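Local atomic coordinates of GH62 arabinofuranosidase (Podospora anserina, PDB entry 4N4B), a protein that hydrolyses terminal alpha-L-arabinofuranosides and is probably involved in breaking down xylan, as a secreted GH62 enzyme of five-bladed beta-propeller fold. Residues A[51-56]-A[288-293]; A[58-63]-A[75-80]; A[219-224]-A[298-303]; A[304-309]-A[329-334]. All blocks are in the same frame, centred on the assembly; numbering follows the deposited sequence. Where two conformers were deposited one is given.

Interaction 1 (A[51-56]-A[288-293]); sequences TIILIN and IIRDGT
The guanidinium of Arg290 carries CG2 of Ile53 over one face, with CG2 3.5 Å from NH1, while OG1 of Thr51 lies at its edge, in plane, 3.4 Å from NH2. The bend at chi3 (-71°) folds the arginine back over that methyl group. Its charge is answered beyond the two segments: NH2 forms a salt bridge with Glu287 and a hydrogen bond to the backbone oxygen of Val107, whose amide hydrogen-bonds to Thr51 OG1. The backbones make a single bridge, Ile53 with Arg290. Leu54 N donates to Arg290 O at 2.9 Å, and a weak bond runs from Arg290 N to Ile52 O. In the five-bladed beta-propeller of this GH62 enzyme, strand 46-55 is the first strand of its blade, and the loop after strand 286-288 comes from the adjoining one, so the bridge lies at a seam between blades. Ile52 CD1 meets Ile289 CG1 at 3.9 Å, Ile52 CG1 being anti to the backbone N (chi1 178°). Cut back to an alanine, Ile52 would lose CG1, CG2 and CD1, which would probably open a gap beside Ile289 and Met308. Ile289 CG2 packs on Leu54 CB, and one water donates to both Leu54 O and Gly292 O.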
loop_
_atom_site.group_PDB
_atom_site.type_symbol
_atom_site.label_atom_id
_atom_site.label_comp_id
_atom_site.label_asym_id
_atom_site.label_seq_id
_atom_site.Cartn_x
_atom_site.Cartn_y
_atom_site.Cartn_z
ATOM N N THR A 51 0.295 4.905 -2.703
ATOM C CA THR A 51 0.229 5.494 -1.312
ATOM C C THR A 51 -0.303 6.868 -1.507
ATOM O O THR A 51 0.041 7.598 -2.424
ATOM C CB THR A 51 1.631 5.452 -0.696
ATOM O OG1 THR A 51 1.561 5.978 0.662
ATOM C CG2 THR A 51 2.666 6.226 -1.381
ATOM N N ILE A 52 -1.199 7.276 -0.579
ATOM C CA ILE A 52 -1.903 8.576 -0.743
ATOM C C ILE A 52 -2.174 9.212 0.605
ATOM O O ILE A 52 -2.724 8.609 1.519
ATOM C CB ILE A 52 -3.211 8.345 -1.543
ATOM C CG1 ILE A 52 -3.950 9.655 -1.679
ATOM C CG2 ILE A 52 -4.059 7.243 -0.964
ATOM C CD1 ILE A 52 -5.042 9.626 -2.716
ATOM N N ILE A 53 -1.912 10.499 0.617
ATOM C CA ILE A 53 -2.204 11.396 1.766
ATOM C C ILE A 53 -2.839 12.632 1.216
ATOM O O ILE A 53 -2.798 12.967 0.088
ATOM C CB ILE A 53 -0.975 11.663 2.663
ATOM C CG1 ILE A 53 0.013 12.464 1.914
ATOM C CG2 ILE A 53 -0.392 10.411 3.234
ATOM C CD1 ILE A 53 1.186 12.956 2.756
ATOM N N LEU A 54 -3.554 13.291 2.154
ATOM C CA LEU A 54 -4.352 14.495 1.892
ATOM C C LEU A 54 -3.925 15.548 2.899
ATOM O O LEU A 54 -3.956 15.326 4.072
ATOM C CB LEU A 54 -5.838 14.194 1.985
ATOM C CG LEU A 54 -6.812 15.347 1.759
ATOM C CD1 LEU A 54 -6.617 15.978 0.445
ATOM C CD2 LEU A 54 -8.244 14.864 1.903
ATOM N N ILE A 55 -3.471 16.669 2.385
ATOM C CA ILE A 55 -2.990 17.817 3.254
ATOM C C ILE A 55 -3.790 19.051 2.775
ATOM O O ILE A 55 -3.596 19.564 1.703
ATOM C CB ILE A 55 -1.531 18.060 3.075
ATOM C CG1 ILE A 55 -0.696 16.774 3.372
ATOM C CG2 ILE A 55 -1.080 19.228 3.979
ATOM C CD1 ILE A 55 0.773 16.914 3.087
ATOM N N ASN A 56 -4.707 19.445 3.630
ATOM C CA ASN A 56 -5.518 20.658 3.404
ATOM C C ASN A 56 -6.082 20.768 1.974
ATOM O O ASN A 56 -5.887 21.791 1.283
ATOM C CB ASN A 56 -4.684 21.873 3.850
ATOM C CG ASN A 56 -4.467 21.881 5.361
ATOM O OD1 ASN A 56 -5.304 21.392 6.111
ATOM N ND2 ASN A 56 -3.314 22.287 5.784
ATOM N N ILE A 288 -5.710 3.531 2.154
ATOM C CA ILE A 288 -6.692 4.491 2.655
ATOM C C ILE A 288 -6.142 5.921 2.589
ATOM O O ILE A 288 -4.971 6.155 2.972
ATOM C CB ILE A 288 -7.099 4.074 4.080
ATOM C CG1 ILE A 288 -7.797 2.716 4.111
ATOM C CG2 ILE A 288 -7.968 5.198 4.746
ATOM C CD1 ILE A 288 -8.253 2.207 5.488
ATOM N N ILE A 289 -6.969 6.845 2.179
ATOM C CA ILE A 289 -6.525 8.207 2.165
ATOM C C ILE A 289 -6.325 8.698 3.605
ATOM O O ILE A 289 -7.201 8.748 4.356
ATOM C CB ILE A 289 -7.513 9.114 1.430
ATOM C CG1 ILE A 289 -7.712 8.674 -0.022
ATOM C CG2 ILE A 289 -6.966 10.521 1.432
ATOM C CD1 ILE A 289 -8.635 9.590 -0.801
ATOM N N ARG A 290 -5.107 9.035 3.935
ATOM C CA ARG A 290 -4.809 9.563 5.246
ATOM C C ARG A 290 -4.821 11.084 5.189
ATOM O O ARG A 290 -4.171 11.705 4.465
ATOM C CB ARG A 290 -3.443 9.050 5.748
ATOM C CG ARG A 290 -3.488 7.622 6.253
ATOM C CD ARG A 290 -2.078 7.065 6.397
ATOM N NE ARG A 290 -1.364 6.785 5.146
ATOM C CZ ARG A 290 -0.164 7.207 4.847
ATOM N NH1 ARG A 290 0.523 7.997 5.632
ATOM N NH2 ARG A 290 0.369 6.876 3.701
ATOM N N ASP A 291 -5.649 11.619 6.045
ATOM C CA ASP A 291 -5.720 13.049 6.223
ATOM C C ASP A 291 -5.315 13.380 7.675
ATOM O O ASP A 291 -4.723 12.598 8.342
ATOM C CB ASP A 291 -7.046 13.589 5.773
ATOM C CG ASP A 291 -8.238 12.937 6.478
ATOM O OD1 ASP A 291 -8.069 12.418 7.565
ATOM O OD2 ASP A 291 -9.317 12.873 5.876
ATOM N N GLY A 292 -5.535 14.583 8.086
ATOM C CA GLY A 292 -5.114 14.940 9.393
ATOM C C GLY A 292 -3.653 14.797 9.628
ATOM O O GLY A 292 -2.819 15.267 8.901
ATOM N N THR A 293 -3.361 14.175 10.745
ATOM C CA THR A 293 -1.798 13.758 10.729
ATOM C C THR A 293 -1.447 12.583 9.718
ATOM O O THR A 293 -2.285 11.820 9.257
ATOM C CB THR A 293 -1.483 13.390 12.184
ATOM O OG1 THR A 293 -1.453 14.577 12.997
ATOM C CG2 THR A 293 -0.162 12.700 12.268
HETATM O O HOH W 1 -3.002 16.395 6.454
#

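Interaction 2 (A[58-63]-A[75-80]); sequences THHVFA and YFTFAD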
loop_
_atom_site.group_PDB
_atom_site.type_symbol
_atom_site.label_atom_id
_atom_site.label_comp_id
_atom_site.label_asym_id
_atom_site.label_seq_id
_atom_site.Cartn_x
_atom_site.Cartn_y
_atom_site.Cartn_z
ATOM N N THR A 58 -5.170 19.059 -0.717
ATOM C CA THR A 58 -4.270 18.629 -1.751
ATOM C C THR A 58 -3.891 17.099 -1.421
ATOM O O THR A 58 -3.311 16.774 -0.446
ATOM C CB THR A 58 -2.978 19.409 -1.867
ATOM O OG1 THR A 58 -3.365 20.763 -2.252
ATOM C CG2 THR A 58 -2.068 18.898 -2.916
ATOM N N HIS A 59 -4.175 16.263 -2.455
ATOM C CA HIS A 59 -3.724 14.855 -2.400
ATOM C C HIS A 59 -2.347 14.735 -2.990
ATOM O O HIS A 59 -1.997 15.332 -3.980
ATOM C CB HIS A 59 -4.637 13.980 -3.293
ATOM C CG HIS A 59 -6.052 13.901 -2.830
ATOM N ND1 HIS A 59 -7.003 14.816 -3.273
ATOM C CD2 HIS A 59 -6.756 13.051 -1.975
ATOM C CE1 HIS A 59 -8.185 14.520 -2.742
ATOM N NE2 HIS A 59 -8.073 13.470 -1.961
ATOM N N HIS A 60 -1.528 13.926 -2.337
ATOM C CA HIS A 60 -0.205 13.560 -2.767
ATOM C C HIS A 60 -0.171 12.038 -2.925
ATOM O O HIS A 60 -0.474 11.322 -1.960
ATOM C CB HIS A 60 0.840 13.966 -1.646
ATOM C CG HIS A 60 0.936 15.461 -1.491
ATOM N ND1 HIS A 60 0.197 16.220 -0.613
ATOM C CD2 HIS A 60 1.736 16.246 -2.172
ATOM C CE1 HIS A 60 0.601 17.495 -0.769
ATOM N NE2 HIS A 60 1.506 17.530 -1.731
ATOM N N VAL A 61 0.214 11.599 -4.129
ATOM C CA VAL A 61 0.260 10.154 -4.453
ATOM C C VAL A 61 1.558 9.806 -4.917
ATOM O O VAL A 61 2.199 10.412 -5.782
ATOM C CB VAL A 61 -0.832 9.812 -5.483
ATOM C CG1 VAL A 61 -0.863 8.298 -5.742
ATOM C CG2 VAL A 61 -2.199 10.250 -5.018
ATOM N N PHE A 62 2.034 8.590 -4.454
ATOM C CA PHE A 62 3.163 7.909 -5.075
ATOM C C PHE A 62 2.675 6.531 -5.516
ATOM O O PHE A 62 1.888 5.914 -4.848
ATOM C CB PHE A 62 4.405 7.763 -4.144
ATOM C CG PHE A 62 4.876 9.086 -3.613
ATOM C CD1 PHE A 62 4.223 9.759 -2.564
ATOM C CD2 PHE A 62 5.995 9.627 -4.133
ATOM C CE1 PHE A 62 4.728 11.016 -2.159
ATOM C CE2 PHE A 62 6.515 10.855 -3.669
ATOM C CZ PHE A 62 5.870 11.494 -2.653
ATOM N N ALA A 63 3.215 6.102 -6.678
ATOM C CA ALA A 63 2.740 4.838 -7.234
ATOM C C ALA A 63 3.898 4.171 -7.946
ATOM O O ALA A 63 4.907 4.763 -8.306
ATOM C CB ALA A 63 1.555 5.083 -8.167
ATOM N N TYR A 75 5.382 10.210 -8.763
ATOM C CA TYR A 75 4.626 11.134 -7.860
ATOM C C TYR A 75 3.658 11.961 -8.679
ATOM O O TYR A 75 3.976 12.424 -9.797
ATOM C CB TYR A 75 5.618 12.093 -7.204
ATOM C CG TYR A 75 4.983 13.211 -6.401
ATOM C CD1 TYR A 75 4.291 12.995 -5.237
ATOM C CD2 TYR A 75 5.045 14.520 -6.889
ATOM C CE1 TYR A 75 3.680 14.005 -4.577
ATOM C CE2 TYR A 75 4.486 15.600 -6.208
ATOM C CZ TYR A 75 3.807 15.342 -5.096
ATOM O OH TYR A 75 3.211 16.402 -4.363
ATOM N N PHE A 76 2.493 12.151 -8.165
ATOM C CA PHE A 76 1.535 13.103 -8.733
ATOM C C PHE A 76 0.646 13.633 -7.661
ATOM O O PHE A 76 0.496 13.083 -6.560
ATOM C CB PHE A 76 0.802 12.506 -9.938
ATOM C CG PHE A 76 0.045 11.234 -9.664
ATOM C CD1 PHE A 76 0.731 10.018 -9.679
ATOM C CD2 PHE A 76 -1.314 11.244 -9.383
ATOM C CE1 PHE A 76 0.012 8.824 -9.410
ATOM C CE2 PHE A 76 -1.964 10.033 -9.136
ATOM C CZ PHE A 76 -1.302 8.861 -9.138
ATOM N N THR A 77 -0.103 14.731 -7.971
ATOM C CA THR A 77 -0.857 15.490 -6.997
ATOM C C THR A 77 -2.064 16.155 -7.592
ATOM O O THR A 77 -2.015 16.465 -8.789
ATOM C CB THR A 77 0.086 16.505 -6.316
ATOM O OG1 THR A 77 -0.626 17.270 -5.312
ATOM C CG2 THR A 77 0.757 17.411 -7.269
ATOM N N PHE A 78 -3.112 16.319 -6.840
ATOM C CA PHE A 78 -4.335 16.893 -7.362
ATOM C C PHE A 78 -5.186 17.235 -6.173
ATOM O O PHE A 78 -5.121 16.629 -5.185
ATOM C CB PHE A 78 -5.102 15.864 -8.272
ATOM C CG PHE A 78 -5.251 14.508 -7.652
ATOM C CD1 PHE A 78 -4.255 13.584 -7.806
ATOM C CD2 PHE A 78 -6.329 14.187 -6.901
ATOM C CE1 PHE A 78 -4.339 12.350 -7.226
ATOM C CE2 PHE A 78 -6.415 12.958 -6.302
ATOM C CZ PHE A 78 -5.389 12.032 -6.447
ATOM N N ALA A 79 -6.051 18.210 -6.376
ATOM C CA ALA A 79 -7.031 18.543 -5.386
ATOM C C ALA A 79 -8.296 17.658 -5.525
ATOM O O ALA A 79 -8.355 16.639 -4.972
ATOM C CB ALA A 79 -7.358 20.033 -5.452
ATOM N N ASP A 80 -9.278 18.068 -6.314
ATOM C CA ASP A 80 -10.444 17.242 -6.575
ATOM C C ASP A 80 -10.020 15.971 -7.291
ATOM O O ASP A 80 -9.174 15.992 -8.106
ATOM C CB ASP A 80 -11.374 17.963 -7.545
ATOM C CG ASP A 80 -11.972 19.186 -6.986
ATOM O OD1 ASP A 80 -12.102 19.321 -5.779
ATOM O OD2 ASP A 80 -12.420 19.963 -7.813
#
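In an antiparallel beta hairpin, strands 58-67 and 70-78 of one propeller blade, Thr58 CG2 lies against Thr77 OG1, just before the first bridged pair. That hydroxyl donates to His59 O at 2.7 Å, approaching from the face of the carbonyl plane opposite to Phe78 N, so two donors grip one oxygen. His59 and Phe78 form a hydrogen-bonded pair, and Phe78 O is held twice as well: by His59 N at 2.9 Å and, from its other face, by His59 ND1 at 3.2 Å, with the oxygen lying in the plane of the imidazole. A weak bond from ND1 to Ala79 O adds a second acceptor. The CB of His59 sits over the Phe78 ring, 3.9 Å from its centroid, while the two rings, inclined by 20°, are slid so far apart that they barely overlap. A leucine in place of His59 would remove ND1, and would probably leave Phe78 O with one of its two donors and Ala79 O without its weak one. On the other side of the sheet His60 faces Thr77 as a non-hydrogen-bonded pair and joins Phe62 and Tyr75 in an aromatic cluster. Val61 exchanges both backbone bonds with Phe76 and divides its methyls between two rings: CG1, anti to the backbone N (chi1 -176°), goes to Phe76 and CG2 to CE1 of Phe78, while CB stands over the Phe76 face. The rings of Phe62 and Tyr75 meet obliquely, planes at 41°, with Tyr75 CD1 over the phenylalanine face and 3.4 Å from Phe62 CZ.

Interaction 3 (A[219-224]-A[298-303]); sequences CVYSLP and LLIDPC
The backbones of Ser222 and Leu299 are bridged once, with Ser222 N donating to Leu298 O at 3.0 Å and Ile300 N returning a bond to Ser222 O at 3.1 Å. Ile300 is the principal side chain. Its CG2 lies over the face of the Tyr221 ring, 3.8 Å from the centroid, and the two side chains cross at about a right angle. Placing CG1 between the backbone N and the carbonyl carbon (chi1 64°) sends that branch, ending in CD1, alongside Leu223 CD2, where they meet at 3.8 Å. Leu298 O lies at the edge of the same tyrosine ring, in its plane, so Leu298 and Ile300 together help fix how the ring is turned. The tyrosine hydroxyl hydrogen-bonds to Ile288 N, while Ser222 OG is satisfied by Lys297 O. Farther out, the pyrrolidine rings of Pro224 and Pro302 abut through their CD atoms, 3.5 Å apart, tighter than usual van der Waals contact. Beyond this, Asp301 OD1 accepts from Cys303 N at 2.8 Å in an Asx turn, beside the disulfide to Cys337. The whole joins the first strand of one propeller blade, 216-222, to the long loop crossing from strand 286-288 to 306-311, an inter-blade seam of the five-bladed fold.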
loop_
_atom_site.group_PDB
_atom_site.type_symbol
_atom_site.label_atom_id
_atom_site.label_comp_id
_atom_site.label_asym_id
_atom_site.label_seq_id
_atom_site.Cartn_x
_atom_site.Cartn_y
_atom_site.Cartn_z
ATOM N N CYS A 219 -1.563 -3.408 4.510
ATOM C CA CYS A 219 -1.684 -2.117 5.181
ATOM C C CYS A 219 -1.915 -2.325 6.674
ATOM O O CYS A 219 -2.685 -3.220 7.023
ATOM C CB CYS A 219 -2.828 -1.236 4.685
ATOM S SG CYS A 219 -2.936 -0.939 2.887
ATOM N N VAL A 220 -1.217 -1.583 7.508
ATOM C CA VAL A 220 -1.457 -1.609 9.001
ATOM C C VAL A 220 -1.711 -0.168 9.433
ATOM O O VAL A 220 -0.812 0.660 9.263
ATOM C CB VAL A 220 -0.307 -2.278 9.743
ATOM C CG1 VAL A 220 -0.734 -2.423 11.195
ATOM C CG2 VAL A 220 0.020 -3.638 9.055
ATOM N N TYR A 221 -2.889 0.071 9.970
ATOM C CA TYR A 221 -3.295 1.400 10.393
ATOM C C TYR A 221 -3.629 1.436 11.880
ATOM O O TYR A 221 -4.083 0.443 12.419
ATOM C CB TYR A 221 -4.507 1.833 9.618
ATOM C CG TYR A 221 -4.338 1.998 8.133
ATOM C CD1 TYR A 221 -3.561 3.009 7.685
ATOM C CD2 TYR A 221 -4.924 1.121 7.245
ATOM C CE1 TYR A 221 -3.324 3.229 6.354
ATOM C CE2 TYR A 221 -4.720 1.334 5.845
ATOM C CZ TYR A 221 -3.945 2.382 5.436
ATOM O OH TYR A 221 -3.739 2.620 4.085
ATOM N N SER A 222 -3.459 2.600 12.446
ATOM C CA SER A 222 -3.999 2.856 13.778
ATOM C C SER A 222 -5.336 3.538 13.670
ATOM O O SER A 222 -5.705 4.211 12.716
ATOM C CB SER A 222 -3.048 3.706 14.601
ATOM O OG SER A 222 -2.846 4.998 14.110
ATOM N N LEU A 223 -6.170 3.262 14.733
ATOM C CA LEU A 223 -7.541 3.746 14.829
ATOM C C LEU A 223 -7.661 4.725 15.991
ATOM O O LEU A 223 -6.896 4.604 16.954
ATOM C CB LEU A 223 -8.478 2.596 14.992
ATOM C CG LEU A 223 -8.482 1.480 13.860
ATOM C CD1 LEU A 223 -9.236 0.258 14.318
ATOM C CD2 LEU A 223 -9.136 2.109 12.669
ATOM N N PRO A 224 -8.568 5.650 15.921
ATOM C CA PRO A 224 -8.722 6.632 17.058
ATOM C C PRO A 224 -9.031 5.924 18.374
ATOM O O PRO A 224 -8.617 6.553 19.419
ATOM C CB PRO A 224 -9.904 7.503 16.609
ATOM C CG PRO A 224 -10.011 7.269 15.078
ATOM C CD PRO A 224 -9.493 5.933 14.831
ATOM N N LEU A 298 0.359 6.363 11.312
ATOM C CA LEU A 298 -0.543 5.760 10.234
ATOM C C LEU A 298 -1.985 5.703 10.726
ATOM O O LEU A 298 -2.758 4.776 10.574
ATOM C CB LEU A 298 -0.049 4.352 9.788
ATOM C CG LEU A 298 1.043 4.323 8.749
ATOM C CD1 LEU A 298 0.517 4.845 7.438
ATOM C CD2 LEU A 298 2.354 5.021 9.089
ATOM N N LEU A 299 -2.433 6.826 11.329
ATOM C CA LEU A 299 -3.768 6.951 11.783
ATOM C C LEU A 299 -4.759 7.166 10.615
ATOM O O LEU A 299 -4.518 8.000 9.714
ATOM C CB LEU A 299 -3.883 8.180 12.751
ATOM C CG LEU A 299 -5.276 8.424 13.392
ATOM C CD1 LEU A 299 -5.761 7.346 14.247
ATOM C CD2 LEU A 299 -5.308 9.786 14.197
ATOM N N ILE A 300 -5.916 6.526 10.685
ATOM C CA ILE A 300 -7.057 6.746 9.741
ATOM C C ILE A 300 -8.283 7.269 10.478
ATOM O O ILE A 300 -8.391 7.131 11.730
ATOM C CB ILE A 300 -7.370 5.504 8.940
ATOM C CG1 ILE A 300 -7.844 4.366 9.855
ATOM C CG2 ILE A 300 -6.136 5.188 8.081
ATOM C CD1 ILE A 300 -8.448 3.203 9.101
ATOM N N ASP A 301 -9.229 7.813 9.716
ATOM C CA ASP A 301 -10.535 8.192 10.240
ATOM C C ASP A 301 -11.582 7.181 9.774
ATOM O O ASP A 301 -11.996 7.190 8.614
ATOM C CB ASP A 301 -10.913 9.599 9.776
ATOM C CG ASP A 301 -12.323 9.986 10.177
ATOM O OD1 ASP A 301 -12.961 9.218 10.927
ATOM O OD2 ASP A 301 -12.794 11.059 9.743
ATOM N N PRO A 302 -12.001 6.307 10.685
ATOM C CA PRO A 302 -12.893 5.243 10.372
ATOM C C PRO A 302 -14.258 5.783 9.969
ATOM O O PRO A 302 -15.030 5.025 9.339
ATOM C CB PRO A 302 -12.987 4.399 11.668
ATOM C CG PRO A 302 -12.649 5.353 12.736
ATOM C CD PRO A 302 -11.680 6.343 12.159
ATOM N N CYS A 303 -14.550 7.044 10.173
ATOM C CA CYS A 303 -15.879 7.601 9.773
ATOM C C CYS A 303 -15.945 8.074 8.324
ATOM O O CYS A 303 -17.025 8.376 7.823
ATOM C CB CYS A 303 -16.263 8.730 10.735
ATOM S SG CYS A 303 -16.067 8.249 12.527
#

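Interaction 4 (A[304-309]-A[329-334]); sequences NIRFMY and FIAHNN
Met308 and Phe329 meet on one face of the sheet in a Met-aromatic contact: SD stands obliquely to the ring, 4.7 Å from its centroid, and CG touches CE1 at 3.6 Å. With CG anti to the backbone N (chi1 -161°), the extended chain carries SD and then CE past CE1 and CZ of the ring, obliquely to it. On the other face Ile330 sends its CG1 branch alongside Phe307, to CB at 3.7 Å, and CD1 onward to CD2 of that ring, the two side chains pointing the same way. Its other branch, CG2, meets Tyr309 CE1 at 3.7 Å, nearly at a right angle. These positions follow from the antiparallel register of strands 306-309 and 329-332, whose axes approach to 4.6 Å. Phe307 and Ile330 are a hydrogen-bonded pair: Phe307 N donates to Ile330 O at 2.8 Å, Ile330 N returns a bond to Phe307 O at 2.9 Å, and His332 N adds a third backbone bond, to Ile305 O at 3.0 Å. Arg306, opposite Ala331, bends back so that NH1 donates to Asn304 O, nearly straight and in the guanidinium plane. Outside the pair, Trp81 stacks on Phe329, Trp26 stacks on His332, and Phe243 and Trp266 meet Phe307 edge-to-face; Tyr309 OH bonds to Ser30. Both strands belong to the blade in which strand 28-30, from near the N-terminus, lies beside 326-332. The cohesion of the two strands therefore rests on directional backbone bonds and on apolar, sulfur and aromatic contacts across both faces, while the tyrosine's buried polar end is satisfied by a serine hydroxyl.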
loop_
_atom_site.group_PDB
_atom_site.type_symbol
_atom_site.label_atom_id
_atom_site.label_comp_id
_atom_site.label_asym_id
_atom_site.label_seq_id
_atom_site.Cartn_x
_atom_site.Cartn_y
_atom_site.Cartn_z
ATOM N N ASN A 304 -14.764 8.126 7.665
ATOM C CA ASN A 304 -14.685 8.681 6.351
ATOM C C ASN A 304 -13.596 7.981 5.522
ATOM O O ASN A 304 -12.697 8.663 5.010
ATOM C CB ASN A 304 -14.388 10.183 6.452
ATOM C CG ASN A 304 -15.519 10.949 7.103
ATOM O OD1 ASN A 304 -16.546 11.219 6.467
ATOM N ND2 ASN A 304 -15.313 11.323 8.364
ATOM N N ILE A 305 -13.691 6.677 5.446
ATOM C CA ILE A 305 -12.696 5.874 4.691
ATOM C C ILE A 305 -12.886 5.986 3.162
ATOM O O ILE A 305 -13.974 5.708 2.692
ATOM C CB ILE A 305 -12.688 4.437 5.150
ATOM C CG1 ILE A 305 -12.214 4.318 6.578
ATOM C CG2 ILE A 305 -11.776 3.603 4.215
ATOM C CD1 ILE A 305 -12.456 3.030 7.199
ATOM N N ARG A 306 -11.833 6.382 2.461
ATOM C CA ARG A 306 -11.769 6.248 1.029
ATOM C C ARG A 306 -10.426 5.560 0.764
ATOM O O ARG A 306 -9.411 5.768 1.476
ATOM C CB ARG A 306 -11.743 7.635 0.400
ATOM C CG ARG A 306 -13.023 8.505 0.636
ATOM C CD ARG A 306 -12.898 9.339 1.843
ATOM N NE ARG A 306 -11.987 10.452 1.581
ATOM C CZ ARG A 306 -11.265 11.114 2.478
ATOM N NH1 ARG A 306 -11.286 10.799 3.830
ATOM N NH2 ARG A 306 -10.530 12.103 2.059
ATOM N N PHE A 307 -10.427 4.706 -0.239
ATOM C CA PHE A 307 -9.318 3.753 -0.490
ATOM C C PHE A 307 -8.954 3.891 -1.978
ATOM O O PHE A 307 -9.819 3.617 -2.864
ATOM C CB PHE A 307 -9.739 2.363 -0.120
ATOM C CG PHE A 307 -8.691 1.278 -0.255
ATOM C CD1 PHE A 307 -7.742 1.056 0.741
ATOM C CD2 PHE A 307 -8.727 0.384 -1.316
ATOM C CE1 PHE A 307 -6.848 0.010 0.675
ATOM C CE2 PHE A 307 -7.830 -0.656 -1.396
ATOM C CZ PHE A 307 -6.830 -0.850 -0.435
ATOM N N MET A 308 -7.775 4.419 -2.312
ATOM C CA MET A 308 -7.301 4.430 -3.680
ATOM C C MET A 308 -6.823 3.042 -3.981
ATOM O O MET A 308 -6.030 2.507 -3.213
ATOM C CB MET A 308 -6.202 5.461 -3.842
ATOM C CG MET A 308 -6.009 5.834 -5.298
ATOM S SD MET A 308 -4.640 6.967 -5.530
ATOM C CE MET A 308 -4.972 7.654 -7.113
ATOM N N TYR A 309 -7.250 2.465 -5.100
ATOM C CA TYR A 309 -6.924 1.074 -5.443
ATOM C C TYR A 309 -6.597 0.942 -6.874
ATOM O O TYR A 309 -6.860 1.794 -7.713
ATOM C CB TYR A 309 -8.049 0.157 -5.000
ATOM C CG TYR A 309 -9.231 0.202 -5.980
ATOM C CD1 TYR A 309 -10.156 1.236 -5.997
ATOM C CD2 TYR A 309 -9.420 -0.812 -6.913
ATOM C CE1 TYR A 309 -11.222 1.277 -6.868
ATOM C CE2 TYR A 309 -10.507 -0.812 -7.768
ATOM C CZ TYR A 309 -11.379 0.252 -7.723
ATOM O OH TYR A 309 -12.489 0.203 -8.613
ATOM N N PHE A 329 -10.878 5.017 -6.970
ATOM C CA PHE A 329 -11.165 5.105 -5.526
ATOM C C PHE A 329 -12.411 4.362 -5.208
ATOM O O PHE A 329 -13.413 4.454 -5.959
ATOM C CB PHE A 329 -11.394 6.583 -5.047
ATOM C CG PHE A 329 -10.240 7.537 -5.273
ATOM C CD1 PHE A 329 -9.283 7.615 -4.322
ATOM C CD2 PHE A 329 -10.085 8.276 -6.400
ATOM C CE1 PHE A 329 -8.234 8.542 -4.420
ATOM C CE2 PHE A 329 -9.011 9.170 -6.520
ATOM C CZ PHE A 329 -8.111 9.231 -5.497
ATOM N N ILE A 330 -12.435 3.728 -4.052
ATOM C CA ILE A 330 -13.674 3.266 -3.393
ATOM C C ILE A 330 -13.945 4.083 -2.159
ATOM O O ILE A 330 -12.992 4.392 -1.394
ATOM C CB ILE A 330 -13.723 1.756 -3.111
ATOM C CG1 ILE A 330 -12.469 1.242 -2.432
ATOM C CG2 ILE A 330 -14.015 1.027 -4.447
ATOM C CD1 ILE A 330 -12.492 -0.229 -2.114
ATOM N N ALA A 331 -15.183 4.472 -1.984
ATOM C CA ALA A 331 -15.662 5.213 -0.806
ATOM C C ALA A 331 -16.566 4.354 -0.004
ATOM O O ALA A 331 -17.439 3.652 -0.467
ATOM C CB ALA A 331 -16.338 6.530 -1.226
ATOM N N HIS A 332 -16.282 4.344 1.306
ATOM C CA HIS A 332 -17.000 3.474 2.236
ATOM C C HIS A 332 -18.421 3.916 2.470
ATOM O O HIS A 332 -18.563 5.040 3.001
ATOM C CB HIS A 332 -16.202 3.399 3.509
ATOM C CG HIS A 332 -16.743 2.535 4.576
ATOM N ND1 HIS A 332 -17.550 1.427 4.483
ATOM C CD2 HIS A 332 -16.492 2.694 5.909
ATOM C CE1 HIS A 332 -17.792 0.956 5.723
ATOM N NE2 HIS A 332 -17.136 1.727 6.580
ATOM N N ASN A 333 -19.402 3.124 2.091
ATOM C CA ASN A 333 -20.844 3.452 2.124
ATOM C C ASN A 333 -21.508 3.332 3.425
ATOM O O ASN A 333 -22.570 3.988 3.579
ATOM C CB ASN A 333 -21.675 2.579 1.033
ATOM C CG ASN A 333 -21.440 3.152 -0.233
ATOM O OD1 ASN A 333 -21.073 4.370 -0.332
ATOM N ND2 ASN A 333 -21.637 2.417 -1.226
ATOM N N ASN A 334 -20.991 2.456 4.232
ATOM C CA ASN A 334 -21.675 2.098 5.538
ATOM C C ASN A 334 -20.800 2.350 6.769
ATOM O O ASN A 334 -20.589 1.439 7.549
ATOM C CB ASN A 334 -22.227 0.683 5.524
ATOM C CG ASN A 334 -21.177 -0.383 5.515
ATOM O OD1 ASN A 334 -20.085 -0.241 4.855
ATOM N ND2 ASN A 334 -21.413 -1.486 6.215
#

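Interactions 1 and 2 share a sheet, since strands 46-55 and 58-67 are neighbours: Thr51 N lies 2.9 Å from Phe62 O. Interactions 1 and 3 draw on the same long loop, and Tyr221 OH reaches Ile288 N at 2.9 Å. Interaction 4 meets interaction 1 through Ile289 N and Arg306 O, 2.8 Å apart, and touches interaction 2 where Phe78 and Phe329 meet. Interactions 2 and 3 stay separate, about 11 Å between nearest atoms. The bound calcium ion lies closest to interaction 1, about 6 Å from the Thr51 side chain, which is about 8 Å from that of His285, a calcium-binding residue of this protein. A bound buffer molecule (EPE) lies about 5 Å from Gly292.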